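Local coordinates for NADP-dependent 2-hydroxyacid dehydrogenase (Rhizobium etli, PDB 4XCV), which binds NADPH and probably catalyses the NADP-dependent interconversion of 2-hydroxyacids and 2-oxoacids, as in the D-isomer specific 2-hydroxyacid dehydrogenases, at residues A[302-305]-A[309-312]. Numbering follows the deposited sequence.
Sequences ARFE and PLQF
Phe-304 and Leu-310 mark the closest backbone approach, with CA atoms 6.1 Å apart, where the extended chain of 309-311 doubles back along the last turn of helix 292-305. This is the C-terminal helix of a two-domain 2-hydroxyacid dehydrogenase, returning to pack with the parallel sheet that holds strand 69-72. Arg-303 does the polar work. Its NE and NH2 grip one acceptor side-on, the carbonyl O of Pro-309, each at 2.9 Å and with the oxygen close to the guanidinium plane. The two bonds differ in direction: NE lies nearly in line with Pro-309 C=O (162°), whereas NH2 sits on a lone pair in the carbonyl plane. A bend at chi3 turns the guanidinium to present this edge to Pro-309. The amide of Gln-311 stacks over one face, its plane within 4° of the guanidinium and its NE2 3.5 Å from CZ of Arg-303, so the carbonyl at its edge and the amide over its face together fix the rotation of the group. A leucine in place of Arg-303 would probably leave the Pro-309 carbonyl without both donors and the Gln-311 amide without its flat partner. Next along, Phe-304 and Leu-310 meet obliquely, and both also touch Val-69 on the sheet. With CG anti to the backbone N (chi1 -169°), Phe-304 brings the CD1 side of its ring to the leucine branch. Gln-300, one turn back on the helix, accepts the backbone N-H of Gln-311 through its OE1. The Phe-304 contact is made by one ring corner, CD1, which lies 3.9 Å from CG of Leu-310.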
ATOM      1  N   ALA A 302     -24.898  24.129 -11.983  1.00 11.24           N
ATOM      2  CA  ALA A 302     -24.282  25.396 -12.430  1.00 11.78           C
ATOM      3  C   ALA A 302     -23.829  25.265 -13.882  1.00 12.12           C
ATOM      4  O   ALA A 302     -24.074  26.167 -14.679  1.00 13.43           O
ATOM      5  CB  ALA A 302     -23.120  25.776 -11.536  1.00 12.15           C
ATOM      6  N   ARG A 303     -23.179  24.158 -14.225  1.00 11.90           N
ATOM      7  CA  ARG A 303     -22.760  23.955 -15.622  1.00 12.20           C
ATOM      8  C   ARG A 303     -23.970  23.968 -16.529  1.00 12.62           C
ATOM      9  O   ARG A 303     -23.984  24.648 -17.556  1.00 13.09           O
ATOM     10  CB  ARG A 303     -22.072  22.622 -15.780  1.00 11.94           C
ATOM     11  CG  ARG A 303     -20.696  22.573 -15.174  1.00 12.31           C
ATOM     12  CD  ARG A 303     -20.100  21.183 -15.279  1.00 12.13           C
ATOM     13  NE  ARG A 303     -19.952  20.783 -16.673  1.00 12.23           N
ATOM     14  CZ  ARG A 303     -18.912  21.074 -17.424  1.00 13.25           C
ATOM     15  NH1 ARG A 303     -17.867  21.770 -16.956  1.00 14.26           N
ATOM     16  NH2 ARG A 303     -18.922  20.738 -18.731  1.00 13.68           N
ATOM     17  N   PHE A 304     -24.992  23.214 -16.146  1.00 12.35           N
ATOM     18  CA  PHE A 304     -26.218  23.104 -16.975  1.00 13.38           C
ATOM     19  C   PHE A 304     -26.871  24.477 -17.213  1.00 13.94           C
ATOM     20  O   PHE A 304     -27.281  24.806 -18.336  1.00 14.38           O
ATOM     21  CB  PHE A 304     -27.210  22.164 -16.305  1.00 14.11           C
ATOM     22  CG  PHE A 304     -28.385  21.765 -17.162  1.00 15.32           C
ATOM     23  CD1 PHE A 304     -28.260  20.838 -18.179  1.00 16.49           C
ATOM     24  CD2 PHE A 304     -29.629  22.248 -16.886  1.00 16.51           C
ATOM     25  CE1 PHE A 304     -29.359  20.451 -18.926  1.00 17.48           C
ATOM     26  CE2 PHE A 304     -30.744  21.836 -17.618  1.00 17.84           C
ATOM     27  CZ  PHE A 304     -30.604  20.940 -18.622  1.00 17.81           C
ATOM     28  N   GLU A 305     -26.893  25.302 -16.175  1.00 14.18           N
ATOM     29  CA  GLU A 305     -27.511  26.642 -16.218  1.00 15.16           C
ATOM     30  C   GLU A 305     -26.643  27.686 -16.946  1.00 16.29           C
ATOM     31  O   GLU A 305     -27.154  28.743 -17.372  1.00 17.20           O
ATOM     32  CB  GLU A 305     -27.928  27.075 -14.822  1.00 15.15           C
ATOM     33  CG  GLU A 305     -29.078  26.169 -14.337  1.00 15.12           C
ATOM     34  CD  GLU A 305     -29.646  26.486 -12.977  1.00 14.80           C
ATOM     35  OE1 GLU A 305     -29.068  27.307 -12.230  1.00 15.88           O
ATOM     36  OE2 GLU A 305     -30.655  25.811 -12.661  1.00 15.51           O
ATOM     37  N   PRO A 309     -22.170  21.305 -21.064  1.00 14.71           N
ATOM     38  CA  PRO A 309     -22.557  19.909 -20.958  1.00 14.11           C
ATOM     39  C   PRO A 309     -22.517  19.388 -19.551  1.00 13.51           C
ATOM     40  O   PRO A 309     -21.564  19.660 -18.817  1.00 13.59           O
ATOM     41  CB  PRO A 309     -21.491  19.150 -21.788  1.00 14.78           C
ATOM     42  CG  PRO A 309     -20.736  20.178 -22.481  1.00 15.98           C
ATOM     43  CD  PRO A 309     -20.958  21.512 -21.875  1.00 15.33           C
ATOM     44  N   LEU A 310     -23.495  18.586 -19.192  1.00 12.94           N
ATOM     45  CA  LEU A 310     -23.414  17.780 -17.992  1.00 12.70           C
ATOM     46  C   LEU A 310     -22.289  16.789 -18.115  1.00 13.04           C
ATOM     47  O   LEU A 310     -22.007  16.289 -19.233  1.00 14.47           O
ATOM     48  CB  LEU A 310     -24.685  17.032 -17.764  1.00 13.01           C
ATOM     49  CG  LEU A 310     -25.923  17.852 -17.409  1.00 13.24           C
ATOM     50  CD1 LEU A 310     -27.195  17.039 -17.697  1.00 13.86           C
ATOM     51  CD2 LEU A 310     -25.930  18.375 -15.973  1.00 13.02           C
ATOM     52  N   GLN A 311     -21.631  16.523 -17.016  1.00 12.57           N
ATOM     53  CA  GLN A 311     -20.581  15.502 -16.953  1.00 13.28           C
ATOM     54  C   GLN A 311     -21.125  14.218 -16.311  1.00 13.25           C
ATOM     55  O   GLN A 311     -22.102  14.237 -15.580  1.00 12.92           O
ATOM     56  CB  GLN A 311     -19.400  16.054 -16.161  1.00 14.01           C
ATOM     57  CG  GLN A 311     -18.767  17.259 -16.819  1.00 15.19           C
ATOM     58  CD  GLN A 311     -17.781  17.988 -15.977  1.00 16.76           C
ATOM     59  OE1 GLN A 311     -17.955  18.159 -14.774  1.00 17.13           O
ATOM     60  NE2 GLN A 311     -16.723  18.474 -16.634  1.00 18.56           N
ATOM     61  N   PHE A 312     -20.458  13.103 -16.549  1.00 13.40           N
ATOM     62  CA  PHE A 312     -20.769  11.836 -15.886  1.00 13.97           C
ATOM     63  C   PHE A 312     -22.171  11.336 -16.235  1.00 13.75           C
ATOM     64  O   PHE A 312     -22.836  10.698 -15.401  1.00 13.64           O
ATOM     65  CB  PHE A 312     -20.567  11.920 -14.356  1.00 14.86           C
ATOM     66  CG  PHE A 312     -19.313  12.617 -13.955  1.00 16.02           C
ATOM     67  CD1 PHE A 312     -18.066  12.090 -14.291  1.00 17.08           C
ATOM     68  CD2 PHE A 312     -19.370  13.829 -13.314  1.00 17.16           C
ATOM     69  CE1 PHE A 312     -16.917  12.766 -13.926  1.00 18.38           C
ATOM     70  CE2 PHE A 312     -18.225  14.493 -12.933  1.00 18.33           C
ATOM     71  CZ  PHE A 312     -17.011  13.978 -13.267  1.00 18.85           C
TER